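Local structure of arginyl-tRNA synthetase, putative (Plasmodium falciparum, 5JLD) at residues 136-141 against 266-271; 145-150 against 260-265; 175-180 against 326-331; 307-312 against 352-357; 313-318 against 360-365. The protein probably catalyses the ATP-dependent attachment of L-arginine to its cognate tRNA(Arg), with release of AMP and diphosphate, as a class I aminoacyl-tRNA synthetase. All blocks are in the same frame, centred on the assembly; numbering follows the deposited sequence. Where two conformers were deposited one is given.

Interaction 1 of 5, residues 136-141 against 266-271; sequences VDFSSP and LDIKLE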
# COMPACT_ATOMS: atom_id res chain seq x y z
N VAL A 136 6.50 6.82 -5.31
CA VAL A 136 5.45 6.99 -4.31
C VAL A 136 5.73 8.25 -3.49
O VAL A 136 6.77 8.39 -2.84
CB VAL A 136 5.33 5.74 -3.38
CG1 VAL A 136 4.17 5.92 -2.38
CG2 VAL A 136 5.14 4.46 -4.22
N ASP A 137 4.78 9.18 -3.54
CA ASP A 137 4.85 10.47 -2.86
C ASP A 137 4.02 10.39 -1.60
O ASP A 137 2.80 10.31 -1.68
CB ASP A 137 4.34 11.57 -3.80
CG ASP A 137 4.46 12.97 -3.23
OD1 ASP A 137 4.27 13.18 -2.01
OD2 ASP A 137 4.75 13.88 -4.03
N PHE A 138 4.66 10.39 -0.43
CA PHE A 138 3.94 10.22 0.81
C PHE A 138 4.60 10.89 2.01
O PHE A 138 5.72 11.41 1.91
CB PHE A 138 3.71 8.71 1.10
CG PHE A 138 4.97 7.89 1.34
CD1 PHE A 138 5.94 7.75 0.34
CD2 PHE A 138 5.15 7.21 2.54
CE1 PHE A 138 7.09 6.96 0.56
CE2 PHE A 138 6.28 6.42 2.77
CZ PHE A 138 7.26 6.29 1.78
N SER A 139 3.85 10.88 3.11
CA SER A 139 4.16 11.51 4.40
C SER A 139 3.95 13.02 4.34
O SER A 139 3.00 13.54 4.92
CB SER A 139 5.58 11.19 4.86
OG SER A 139 5.73 11.47 6.22
N SER A 140 4.84 13.74 3.68
CA SER A 140 4.68 15.19 3.45
C SER A 140 4.60 16.10 4.70
O SER A 140 3.70 16.93 4.82
CB SER A 140 3.42 15.42 2.61
OG SER A 140 3.43 14.59 1.46
N PRO A 141 5.56 15.97 5.63
CA PRO A 141 5.45 16.94 6.72
C PRO A 141 5.86 18.35 6.27
O PRO A 141 6.41 18.51 5.16
CB PRO A 141 6.44 16.41 7.76
CG PRO A 141 7.49 15.75 6.94
CD PRO A 141 6.75 15.11 5.77
N LEU A 266 9.52 4.16 13.27
CA LEU A 266 8.64 3.40 12.39
C LEU A 266 9.37 2.44 11.43
O LEU A 266 8.74 1.64 10.74
CB LEU A 266 7.78 4.38 11.58
CG LEU A 266 6.76 5.19 12.37
CD1 LEU A 266 6.07 6.22 11.47
CD2 LEU A 266 5.72 4.26 13.03
N ASP A 267 10.70 2.53 11.41
CA ASP A 267 11.53 1.78 10.46
C ASP A 267 11.09 2.05 9.02
O ASP A 267 10.94 1.12 8.21
CB ASP A 267 11.48 0.28 10.76
CG ASP A 267 12.34 -0.10 11.96
OD1 ASP A 267 13.56 -0.27 11.78
OD2 ASP A 267 11.79 -0.22 13.07
N ILE A 268 10.88 3.32 8.70
CA ILE A 268 10.45 3.73 7.36
C ILE A 268 11.43 4.73 6.75
O ILE A 268 11.63 5.82 7.28
CB ILE A 268 9.04 4.36 7.37
CG1 ILE A 268 8.01 3.32 7.82
CG2 ILE A 268 8.70 4.95 5.99
CD1 ILE A 268 6.61 3.85 7.93
N LYS A 269 12.02 4.37 5.62
CA LYS A 269 12.96 5.28 4.99
C LYS A 269 12.36 5.92 3.74
O LYS A 269 11.67 5.28 2.94
CB LYS A 269 14.26 4.55 4.66
CG LYS A 269 14.92 3.95 5.89
CD LYS A 269 16.36 3.59 5.63
CE LYS A 269 17.04 3.14 6.91
NZ LYS A 269 17.33 4.29 7.83
N LEU A 270 12.65 7.21 3.58
CA LEU A 270 12.24 7.98 2.42
C LEU A 270 13.06 9.25 2.22
O LEU A 270 13.62 9.80 3.16
CB LEU A 270 10.75 8.32 2.48
CG LEU A 270 10.12 8.78 3.79
CD1 LEU A 270 10.56 10.05 4.30
CD2 LEU A 270 8.64 8.93 3.48
N GLU A 271 13.11 9.69 0.97
CA GLU A 271 14.05 10.73 0.56
C GLU A 271 13.41 12.10 0.57
O GLU A 271 12.44 12.34 -0.15
CB GLU A 271 14.59 10.42 -0.84
CG GLU A 271 15.40 11.59 -1.43
CD GLU A 271 15.92 11.34 -2.83
OE1 GLU A 271 15.41 10.43 -3.52
OE2 GLU A 271 16.85 12.07 -3.25
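Phe-138 and Leu-270 both carry CG between their backbone N and carbonyl carbon (chi1 65° and 43°), and from opposite directions these rotamers bring a benzyl ring and an isobutyl group together. The Leu-270 methyl CD2 settles over one face of the Phe-138 ring, off centre, and comes nearest to CZ at 3.4 Å. Leu-270 CD2 lies 3.7 Å from the centroid of the Phe-138 ring and 22° from its normal, a CH-pi contact. Leu-270 CD2 also meets Ser-139 CB at 4.0 Å, making it the hub of the contact. Ile-268 contributes differently: its CG2 stands at the ring edge, near the ring plane, 4.3 Å from CE2 of Phe-138. Between the preceding helix and these two aliphatic residues the chain turns through a Schellman motif, with Asp-267 as the C-prime residue at positive phi and Ile-268 N bonded to Tyr-263 O. The contact thus links the end of strand 133-137, central in the parallel Rossmann-type sheet, to the loop leading into edge strand 271-272. Strand 171-176 lies between those two strands and touches Leu-270 through Arg-174 and Asn-176, while Ile-268 rests on Thr-155 and Asp-159 of helix 149-167.

Interaction 2 of 5, residues 145-150 against 260-265; sequences KEMHVG and DKLYNI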
# COMPACT_ATOMS: atom_id res chain seq x y z
N LYS A 145 6.59 22.81 11.66
CA LYS A 145 5.25 22.45 12.08
C LYS A 145 5.21 21.04 12.62
O LYS A 145 6.01 20.19 12.22
CB LYS A 145 4.24 22.58 10.95
CG LYS A 145 3.98 23.98 10.52
CD LYS A 145 2.79 24.00 9.58
CE LYS A 145 2.35 25.43 9.33
NZ LYS A 145 1.18 25.49 8.41
N GLU A 146 4.26 20.77 13.51
CA GLU A 146 4.21 19.44 14.08
C GLU A 146 3.67 18.48 13.02
O GLU A 146 2.76 18.82 12.25
CB GLU A 146 3.36 19.39 15.35
CG GLU A 146 4.17 19.64 16.61
CD GLU A 146 5.45 18.87 16.69
OE1 GLU A 146 5.52 17.72 16.17
OE2 GLU A 146 6.46 19.45 17.19
N MET A 147 4.27 17.31 12.97
CA MET A 147 3.70 16.19 12.24
C MET A 147 2.44 15.79 12.98
O MET A 147 2.45 15.70 14.21
CB MET A 147 4.67 15.01 12.16
CG MET A 147 5.86 15.22 11.25
SD MET A 147 6.73 13.68 10.89
CE MET A 147 5.44 12.76 10.04
N HIS A 148 1.35 15.57 12.25
CA HIS A 148 0.10 15.11 12.86
C HIS A 148 -0.31 13.73 12.36
O HIS A 148 0.32 13.17 11.46
CB HIS A 148 -1.03 16.12 12.63
CG HIS A 148 -1.27 16.44 11.19
ND1 HIS A 148 -1.57 15.48 10.24
CD2 HIS A 148 -1.25 17.62 10.52
CE1 HIS A 148 -1.74 16.06 9.07
NE2 HIS A 148 -1.55 17.36 9.21
N VAL A 149 -1.38 13.21 12.95
CA VAL A 149 -1.83 11.85 12.69
C VAL A 149 -2.12 11.58 11.20
O VAL A 149 -1.93 10.45 10.73
CB VAL A 149 -3.07 11.52 13.56
CG1 VAL A 149 -4.28 12.33 13.11
CG2 VAL A 149 -3.36 10.04 13.52
N GLY A 150 -2.53 12.60 10.46
CA GLY A 150 -2.68 12.47 9.02
C GLY A 150 -1.36 12.15 8.33
O GLY A 150 -1.29 11.28 7.47
N ASP A 260 12.94 12.68 11.53
CA ASP A 260 13.71 11.45 11.35
C ASP A 260 13.63 10.55 12.57
O ASP A 260 13.62 9.32 12.43
CB ASP A 260 15.18 11.75 11.02
CG ASP A 260 15.37 12.26 9.59
OD1 ASP A 260 14.36 12.48 8.89
OD2 ASP A 260 16.54 12.46 9.18
N LYS A 261 13.59 11.14 13.77
CA LYS A 261 13.35 10.30 14.94
C LYS A 261 12.09 9.41 14.76
O LYS A 261 12.12 8.17 14.95
CB LYS A 261 13.21 11.16 16.20
CG LYS A 261 14.49 11.87 16.61
CD LYS A 261 14.19 13.07 17.51
CE LYS A 261 15.39 13.46 18.38
NZ LYS A 261 16.71 13.12 17.77
N LEU A 262 10.99 10.05 14.36
CA LEU A 262 9.75 9.33 14.11
C LEU A 262 9.93 8.27 13.01
O LEU A 262 9.56 7.09 13.18
CB LEU A 262 8.64 10.30 13.71
CG LEU A 262 7.32 9.61 13.33
CD1 LEU A 262 6.70 8.91 14.55
CD2 LEU A 262 6.34 10.58 12.71
N TYR A 263 10.49 8.70 11.87
CA TYR A 263 10.62 7.79 10.73
C TYR A 263 11.40 6.54 11.12
O TYR A 263 11.01 5.43 10.77
CB TYR A 263 11.28 8.49 9.54
CG TYR A 263 10.40 9.53 8.88
CD1 TYR A 263 9.05 9.25 8.57
CD2 TYR A 263 10.89 10.80 8.57
CE1 TYR A 263 8.24 10.22 7.97
CE2 TYR A 263 10.10 11.76 7.97
CZ TYR A 263 8.78 11.48 7.67
OH TYR A 263 8.02 12.45 7.09
N ASN A 264 12.49 6.68 11.88
CA ASN A 264 13.19 5.44 12.14
C ASN A 264 12.63 4.67 13.35
O ASN A 264 12.91 3.48 13.47
CB ASN A 264 14.71 5.66 12.25
CG ASN A 264 15.11 6.34 13.50
OD1 ASN A 264 14.85 5.86 14.60
ND2 ASN A 264 15.81 7.46 13.35
N ILE A 265 11.84 5.31 14.22
CA ILE A 265 11.02 4.54 15.16
C ILE A 265 10.03 3.64 14.39
O ILE A 265 9.75 2.50 14.79
CB ILE A 265 10.22 5.44 16.14
CG1 ILE A 265 11.15 6.10 17.16
CG2 ILE A 265 9.18 4.64 16.91
CD1 ILE A 265 10.42 6.80 18.30
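The HIGH signature of class I synthetases, here His-Val-Gly-His at residues 148-151, is immediately preceded by Met-147, whose side chain meets Leu-262 and Tyr-263 of helix 242-265. His-148 occupies the N-cap position of helix 149-167, as expected for a signature that opens the first helix after the first strand of the Rossmann fold; in this family it belongs to the ATP-binding site. Met-147 thus packs against a buried, largely apolar surface just before the signature. Its side chain runs out from the loop and then bends at the thioether (chi3 62°), laying the terminal methyl CE alongside the helix. There Leu-262 CD2 is equally near to the sulfur and the methyl, 3.6 Å from Met-147 SD and 3.6 Å from Met-147 CE. Tyr-263 adds a Met-aromatic contact: the Met-147 sulfur is 5.0 Å from the ring centroid and 33° off the normal, an oblique approach. The phenol oxygen is held by Ser-139 OG and Asn-176 ND2, so the ring has polar support beyond this contact. Leu-401 of helix 401-420 packs on both Met-147 and Leu-262. Of the methionine's atoms, CE comes nearest to the phenol oxygen, with Met-147 CE 3.9 Å from Tyr-263 OH.

Interaction 3 of 5, residues 175-180 against 326-331; sequences VNHVGD and STDVAA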
# COMPACT_ATOMS: atom_id res chain seq x y z
N VAL A 175 9.59 8.99 -1.94
CA VAL A 175 9.78 10.44 -1.98
C VAL A 175 8.92 11.20 -0.97
O VAL A 175 7.71 11.09 -0.94
CB VAL A 175 9.50 10.99 -3.38
CG1 VAL A 175 9.58 12.52 -3.38
CG2 VAL A 175 10.52 10.42 -4.36
N ASN A 176 9.59 11.99 -0.14
CA ASN A 176 8.93 12.82 0.85
C ASN A 176 8.95 14.29 0.42
O ASN A 176 9.98 14.93 0.55
CB ASN A 176 9.63 12.63 2.20
CG ASN A 176 8.83 13.19 3.36
OD1 ASN A 176 7.77 13.80 3.16
ND2 ASN A 176 9.31 12.97 4.57
N HIS A 177 7.82 14.78 -0.10
CA HIS A 177 7.64 16.15 -0.58
C HIS A 177 7.41 17.09 0.60
O HIS A 177 6.28 17.54 0.85
CB HIS A 177 6.45 16.21 -1.57
CG HIS A 177 6.29 17.52 -2.29
ND1 HIS A 177 6.85 17.77 -3.52
CD2 HIS A 177 5.54 18.62 -1.98
CE1 HIS A 177 6.50 18.99 -3.92
NE2 HIS A 177 5.70 19.51 -3.01
N VAL A 178 8.47 17.37 1.34
CA VAL A 178 8.37 18.14 2.58
C VAL A 178 8.10 19.62 2.28
O VAL A 178 8.59 20.16 1.29
CB VAL A 178 9.65 17.98 3.44
CG1 VAL A 178 10.90 18.26 2.61
CG2 VAL A 178 9.61 18.87 4.67
N GLY A 179 7.28 20.26 3.12
CA GLY A 179 7.02 21.68 2.98
C GLY A 179 8.16 22.54 3.54
O GLY A 179 8.11 22.98 4.69
N ASP A 180 9.18 22.78 2.73
CA ASP A 180 10.38 23.49 3.19
C ASP A 180 10.57 24.81 2.46
O ASP A 180 11.67 25.34 2.39
CB ASP A 180 11.63 22.62 3.00
CG ASP A 180 11.90 22.30 1.53
OD1 ASP A 180 10.99 22.51 0.68
OD2 ASP A 180 13.03 21.85 1.22
N SER A 326 2.01 25.73 -8.94
CA SER A 326 3.15 25.58 -9.85
C SER A 326 4.12 24.50 -9.37
O SER A 326 4.68 23.74 -10.18
CB SER A 326 3.88 26.92 -10.01
OG SER A 326 4.29 27.44 -8.75
N THR A 327 4.31 24.40 -8.06
CA THR A 327 5.20 23.37 -7.52
C THR A 327 4.72 21.94 -7.83
O THR A 327 5.53 21.08 -8.18
CB THR A 327 5.37 23.52 -5.99
OG1 THR A 327 6.02 24.76 -5.71
CG2 THR A 327 6.21 22.37 -5.43
N ASP A 328 3.43 21.66 -7.73
CA ASP A 328 2.96 20.27 -7.96
C ASP A 328 3.15 19.88 -9.43
O ASP A 328 3.65 18.79 -9.77
CB ASP A 328 1.51 20.11 -7.55
CG ASP A 328 1.31 20.16 -6.04
OD1 ASP A 328 2.27 19.87 -5.29
OD2 ASP A 328 0.19 20.47 -5.60
N VAL A 329 2.81 20.83 -10.30
CA VAL A 329 2.96 20.65 -11.73
C VAL A 329 4.44 20.42 -12.09
O VAL A 329 4.76 19.51 -12.85
CB VAL A 329 2.39 21.86 -12.51
CG1 VAL A 329 2.65 21.71 -14.01
CG2 VAL A 329 0.89 21.99 -12.24
N ALA A 330 5.33 21.23 -11.50
CA ALA A 330 6.77 21.08 -11.75
C ALA A 330 7.26 19.74 -11.25
O ALA A 330 8.07 19.09 -11.91
CB ALA A 330 7.59 22.23 -11.10
N ALA A 331 6.80 19.32 -10.07
CA ALA A 331 7.26 18.04 -9.54
C ALA A 331 6.85 16.92 -10.48
O ALA A 331 7.66 16.01 -10.74
CB ALA A 331 6.72 17.80 -8.13
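His-177 presents the far end of its imidazole to helix 326-337, and three residues of that helix meet it. Thr-327 meets the ring edge: its methyl CG2 lies in the imidazole plane, 3.7 Å from CE1 of His-177 and scarcely farther from NE2. Asp-328 crosses the histidine at about a right angle, with carboxylate and ring planes 53° apart. Ala-331, one helical turn on from Thr-327, approaches obliquely, its CB 4.4 Å from His-177 CE1. Two torsions produce the edge contact. The histidine extends CG anti to its backbone N (chi1 -172°), and Thr-327 likewise holds CG2 anti to N, directing the methyl rather than the hydroxyl at the ring. His-177 is also the centre of an inverse gamma turn just past strand 171-176, closed by a weak bond from Val-178 N to Asn-176 O. Elsewhere the histidine touches Asp-137 of the neighbouring strand and Glu-275. Asp-328 turns OD2 to NE2 of His-355, its stronger partner, while OD1 stays 4.1 Å from NE2 of His-177. The chemistry is therefore chiefly van der Waals: a methyl group packs against the ring edge, and the carboxylate, engaged elsewhere, may still influence His-177 electrostatically, should the imidazole be protonated, although their charged atoms are not in contact.

Interaction 4 of 5, residues 307-312 against 352-357; sequences ENFKVP and QLTHFE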
# COMPACT_ATOMS: atom_id res chain seq x y z
N GLU A 307 -11.56 21.45 -18.59
CA GLU A 307 -12.92 21.27 -19.07
C GLU A 307 -13.71 20.39 -18.10
O GLU A 307 -14.94 20.47 -18.03
CB GLU A 307 -12.88 20.62 -20.45
CG GLU A 307 -11.64 19.75 -20.62
CD GLU A 307 -11.54 19.08 -21.97
OE1 GLU A 307 -12.14 19.60 -22.93
OE2 GLU A 307 -10.84 18.05 -22.06
N ASN A 308 -12.99 19.55 -17.37
CA ASN A 308 -13.61 18.54 -16.52
C ASN A 308 -13.61 18.88 -15.03
O ASN A 308 -14.17 18.14 -14.23
CB ASN A 308 -12.93 17.19 -16.73
CG ASN A 308 -13.04 16.70 -18.17
OD1 ASN A 308 -12.05 16.35 -18.80
ND2 ASN A 308 -14.27 16.68 -18.69
N PHE A 309 -13.00 20.00 -14.66
CA PHE A 309 -12.98 20.42 -13.26
C PHE A 309 -13.21 21.91 -13.16
O PHE A 309 -12.65 22.67 -13.95
CB PHE A 309 -11.66 20.02 -12.59
CG PHE A 309 -11.34 18.56 -12.73
CD1 PHE A 309 -11.83 17.63 -11.83
CD2 PHE A 309 -10.53 18.11 -13.77
CE1 PHE A 309 -11.54 16.28 -11.97
CE2 PHE A 309 -10.23 16.77 -13.91
CZ PHE A 309 -10.73 15.85 -13.01
N LYS A 310 -14.04 22.33 -12.21
CA LYS A 310 -14.39 23.74 -12.10
C LYS A 310 -13.19 24.59 -11.62
O LYS A 310 -12.90 25.62 -12.21
CB LYS A 310 -15.58 23.94 -11.15
N VAL A 311 -12.51 24.15 -10.57
CA VAL A 311 -11.42 24.92 -9.99
C VAL A 311 -10.15 24.84 -10.84
O VAL A 311 -9.60 23.75 -11.05
CB VAL A 311 -11.10 24.45 -8.56
CG1 VAL A 311 -9.92 25.25 -7.99
CG2 VAL A 311 -12.33 24.62 -7.66
N PRO A 312 -9.67 25.99 -11.33
CA PRO A 312 -8.43 26.04 -12.12
C PRO A 312 -7.15 25.84 -11.29
O PRO A 312 -7.15 26.06 -10.07
CB PRO A 312 -8.47 27.45 -12.71
CG PRO A 312 -9.20 28.24 -11.68
CD PRO A 312 -10.25 27.33 -11.12
N GLN A 352 -7.83 16.20 -1.24
CA GLN A 352 -6.96 16.77 -2.27
C GLN A 352 -7.18 16.09 -3.61
O GLN A 352 -6.62 16.52 -4.62
CB GLN A 352 -5.49 16.65 -1.86
CG GLN A 352 -5.13 17.45 -0.63
CD GLN A 352 -3.66 17.36 -0.31
OE1 GLN A 352 -2.81 17.81 -1.08
NE2 GLN A 352 -3.34 16.77 0.84
N LEU A 353 -8.02 15.04 -3.61
CA LEU A 353 -8.26 14.22 -4.82
C LEU A 353 -8.46 15.03 -6.10
O LEU A 353 -7.71 14.88 -7.06
CB LEU A 353 -9.50 13.32 -4.62
CG LEU A 353 -10.05 12.57 -5.84
CD1 LEU A 353 -8.97 11.73 -6.57
CD2 LEU A 353 -11.25 11.68 -5.44
N THR A 354 -9.48 15.89 -6.08
CA THR A 354 -9.82 16.74 -7.21
C THR A 354 -8.59 17.50 -7.69
O THR A 354 -8.23 17.46 -8.89
CB THR A 354 -10.95 17.72 -6.83
OG1 THR A 354 -12.03 16.99 -6.23
CG2 THR A 354 -11.44 18.50 -8.03
N HIS A 355 -7.91 18.13 -6.73
CA HIS A 355 -6.68 18.87 -7.02
C HIS A 355 -5.76 18.01 -7.85
O HIS A 355 -5.38 18.40 -8.97
CB HIS A 355 -6.01 19.32 -5.72
CG HIS A 355 -4.64 19.87 -5.90
ND1 HIS A 355 -4.41 21.17 -6.30
CD2 HIS A 355 -3.42 19.30 -5.72
CE1 HIS A 355 -3.10 21.38 -6.36
NE2 HIS A 355 -2.48 20.26 -6.01
N PHE A 356 -5.47 16.79 -7.39
CA PHE A 356 -4.48 16.00 -8.12
C PHE A 356 -5.05 15.49 -9.44
O PHE A 356 -4.33 15.41 -10.45
CB PHE A 356 -3.91 14.85 -7.26
CG PHE A 356 -2.88 15.32 -6.27
CD1 PHE A 356 -1.59 15.63 -6.70
CD2 PHE A 356 -3.21 15.53 -4.94
CE1 PHE A 356 -0.63 16.11 -5.81
CE2 PHE A 356 -2.26 16.02 -4.04
CZ PHE A 356 -0.96 16.30 -4.47
N GLU A 357 -6.36 15.24 -9.46
CA GLU A 357 -6.97 14.83 -10.71
C GLU A 357 -6.82 15.99 -11.69
O GLU A 357 -6.48 15.78 -12.87
CB GLU A 357 -8.44 14.42 -10.50
CG GLU A 357 -8.58 13.04 -9.89
CD GLU A 357 -9.98 12.47 -10.00
OE1 GLU A 357 -10.95 13.19 -9.66
OE2 GLU A 357 -10.12 11.30 -10.43
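Phe-309, extended in its backbone within the loop 305-312, passes beside helix 353-364, where its CA comes 7.8 Å from the CA of Thr-354. The phenylalanine supplies the whole of the contact from its side. With CG anti to its carbonyl carbon (chi1 -54°), the ring is sent across the helix, its long axis transverse to it, and meets both Thr-354 and Glu-357, residues three apart. Its near rim takes Thr-354, whose methyl CG2 sits 3.9 Å from Phe-309 CD1 as the two side chains slide past each other in opposite directions. Its far rim takes Glu-357, whose CB approaches obliquely to 3.7 Å from Phe-309 CZ. The glutamate chain crosses the phenylalanine at about a right angle, its carboxylate plane inclined 57° to the ring. Glu-357 OE1, 3.9 Å from Phe-309 CE1, and the backbone carbonyl border the same end. Thr-358 and Asp-361 also touch the Phe-309 side chain. In this surface contact the loop of a beta-hairpin (strands 301-304 and 313-316) rests an aromatic on helix 353-364; the hairpin's place in the chain, between the two halves of the Rossmann fold, is consistent with a connective insertion as in other class I synthetases.

Interaction 5 of 5, residues 313-318 against 360-365; sequences LFLQKS and FDLIKK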
# COMPACT_ATOMS: atom_id res chain seq x y z
N LEU A 313 -6.07 25.43 -11.95
CA LEU A 313 -4.74 25.51 -11.33
C LEU A 313 -4.17 26.92 -11.49
O LEU A 313 -4.15 27.47 -12.58
CB LEU A 313 -3.79 24.47 -11.93
CG LEU A 313 -4.31 23.02 -11.88
CD1 LEU A 313 -3.35 22.05 -12.59
CD2 LEU A 313 -4.56 22.57 -10.43
N PHE A 314 -3.71 27.51 -10.39
CA PHE A 314 -3.09 28.83 -10.46
C PHE A 314 -1.57 28.67 -10.61
O PHE A 314 -0.89 28.17 -9.71
CB PHE A 314 -3.47 29.66 -9.24
CG PHE A 314 -4.97 29.92 -9.12
CD1 PHE A 314 -5.82 28.93 -8.65
CD2 PHE A 314 -5.51 31.14 -9.50
CE1 PHE A 314 -7.19 29.15 -8.55
CE2 PHE A 314 -6.89 31.37 -9.41
CZ PHE A 314 -7.72 30.38 -8.93
N LEU A 315 -1.05 29.05 -11.77
CA LEU A 315 0.34 28.77 -12.11
C LEU A 315 1.23 30.03 -12.08
O LEU A 315 2.39 29.97 -11.69
CB LEU A 315 0.42 28.09 -13.47
CG LEU A 315 -0.40 26.78 -13.49
CD1 LEU A 315 -0.34 26.08 -14.84
CD2 LEU A 315 0.08 25.85 -12.40
N GLN A 316 0.68 31.17 -12.48
CA GLN A 316 1.41 32.42 -12.30
C GLN A 316 0.47 33.47 -11.72
O GLN A 316 -0.63 33.64 -12.22
CB GLN A 316 2.02 32.91 -13.63
CG GLN A 316 2.72 34.29 -13.54
CD GLN A 316 3.56 34.63 -14.78
OE1 GLN A 316 4.34 33.80 -15.28
NE2 GLN A 316 3.39 35.85 -15.29
N LYS A 317 0.91 34.15 -10.66
CA LYS A 317 0.14 35.20 -10.00
C LYS A 317 0.03 36.50 -10.82
O LYS A 317 0.65 36.65 -11.87
CB LYS A 317 0.75 35.57 -8.65
CG LYS A 317 0.79 34.46 -7.64
CD LYS A 317 1.54 34.95 -6.41
CE LYS A 317 1.69 33.85 -5.38
NZ LYS A 317 2.53 34.31 -4.23
N SER A 318 -0.75 37.43 -10.28
CA SER A 318 -0.88 38.78 -10.83
C SER A 318 0.43 39.55 -10.77
O SER A 318 0.68 40.41 -11.62
CB SER A 318 -1.95 39.56 -10.07
OG SER A 318 -3.20 38.91 -10.18
N PHE A 360 -3.48 15.85 -13.09
CA PHE A 360 -3.20 14.75 -14.01
C PHE A 360 -3.75 15.12 -15.38
O PHE A 360 -3.07 14.98 -16.41
CB PHE A 360 -3.82 13.44 -13.52
CG PHE A 360 -3.24 12.94 -12.22
CD1 PHE A 360 -2.04 13.44 -11.73
CD2 PHE A 360 -3.92 11.96 -11.50
CE1 PHE A 360 -1.52 12.98 -10.52
CE2 PHE A 360 -3.40 11.48 -10.29
CZ PHE A 360 -2.20 11.99 -9.80
N ASP A 361 -4.98 15.63 -15.37
CA ASP A 361 -5.63 16.15 -16.57
C ASP A 361 -4.73 17.16 -17.33
O ASP A 361 -4.69 17.15 -18.56
CB ASP A 361 -6.97 16.80 -16.19
CG ASP A 361 -7.77 17.25 -17.41
OD1 ASP A 361 -8.27 16.39 -18.15
OD2 ASP A 361 -7.88 18.48 -17.61
N LEU A 362 -4.00 18.01 -16.61
CA LEU A 362 -3.11 18.95 -17.33
C LEU A 362 -1.93 18.20 -17.93
O LEU A 362 -1.56 18.40 -19.09
CB LEU A 362 -2.62 20.07 -16.41
CG LEU A 362 -1.45 20.92 -16.94
CD1 LEU A 362 -1.83 21.67 -18.23
CD2 LEU A 362 -0.95 21.89 -15.86
N ILE A 363 -1.36 17.29 -17.13
CA ILE A 363 -0.10 16.65 -17.50
C ILE A 363 -0.32 15.71 -18.70
O ILE A 363 0.57 15.50 -19.54
CB ILE A 363 0.49 15.88 -16.29
CG1 ILE A 363 1.61 16.69 -15.61
CG2 ILE A 363 1.02 14.52 -16.71
CD1 ILE A 363 1.25 18.12 -15.20
N LYS A 364 -1.52 15.16 -18.78
CA LYS A 364 -1.88 14.26 -19.86
C LYS A 364 -2.00 15.02 -21.18
O LYS A 364 -1.91 14.43 -22.26
CB LYS A 364 -3.20 13.55 -19.50
CG LYS A 364 -3.08 12.05 -19.23
CD LYS A 364 -1.70 11.60 -18.76
CE LYS A 364 -1.71 10.10 -18.52
NZ LYS A 364 -0.37 9.41 -18.52
N LYS A 365 -2.17 16.34 -21.10
CA LYS A 365 -2.28 17.16 -22.31
C LYS A 365 -0.90 17.62 -22.79
O LYS A 365 -0.79 18.18 -23.87
CB LYS A 365 -3.18 18.38 -22.07
CG LYS A 365 -4.67 18.04 -21.97
CD LYS A 365 -5.55 19.28 -21.84
CE LYS A 365 -7.00 18.88 -21.58
NZ LYS A 365 -7.89 20.05 -21.29
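A single methyl group, CD2 of Leu-362, is the meeting point for two leucines, Leu-313 and Leu-315, that come from a strand interrupted by a beta bulge. The closer is Leu-313, whose CD1 reaches the Leu-362 methyl CD2 at 4.1 Å, the side chains crossing at a slant. Leu-315 is looser, its CD1 4.4 Å from CD2 of Leu-362. Since residues two apart in a strand turn the same way, Leu-313 and Leu-315 both face the helix, with Phe-314 between them directed to the other side. The irregularity begins at Leu-315: it and Gln-316 share one partner, Ile-302 of the adjacent antiparallel strand, as a classic bulge, and the near-helical psi of Leu-315 (-36°) marks the extra residue. Leu-313 precedes the bulge and Leu-315 opens it, and both still point at the helix. On the helix, Leu-362 answers with CG anti to its backbone N (chi1 167°), which carries the branched end out to the strand. The contact is modest in extent but buried, and wholly aliphatic. Polar groups gather beside it instead: Asp-361 OD2 accepts from Tyr-304 OH and Ser-306 OG, and pairs with Lys-365 NZ at a long 4.0 Å. Leu-313 and Leu-362 also touch Tyr-304, which ties strand 301-304 into the cluster. Around this layer, Leu-315 leans on Val-329 of helix 326-337 and on Leu-286 and Leu-289 of helix 282-292, so that strand 313-316 is packed against three helices.

How the interactions relate
The five contacts fall into two groups within the catalytic domain. Interactions 1 and 2, centres 10 Å apart, share Tyr-263: its OH is 2.6 Å from Ser-139 OG, a probable hydrogen bond that joins the end of the first Rossmann strand to helix 242-265, on which Met-147 before the HIGH signature also packs. Asn-176 ND2, 2.9 Å from Tyr-263 OH, brings in interaction 3. Interactions 4 and 5, also 10 Å between centres, both use helix 353-364. Interaction 3 bridges the groups: Asp-328 OD2 is 2.7 Å from His-355 NE2, and Val-329 packs on Leu-315, Leu-362 and Ile-363. Interaction 5 lies about 31 Å, centre to centre, from interaction 2 beside the signature.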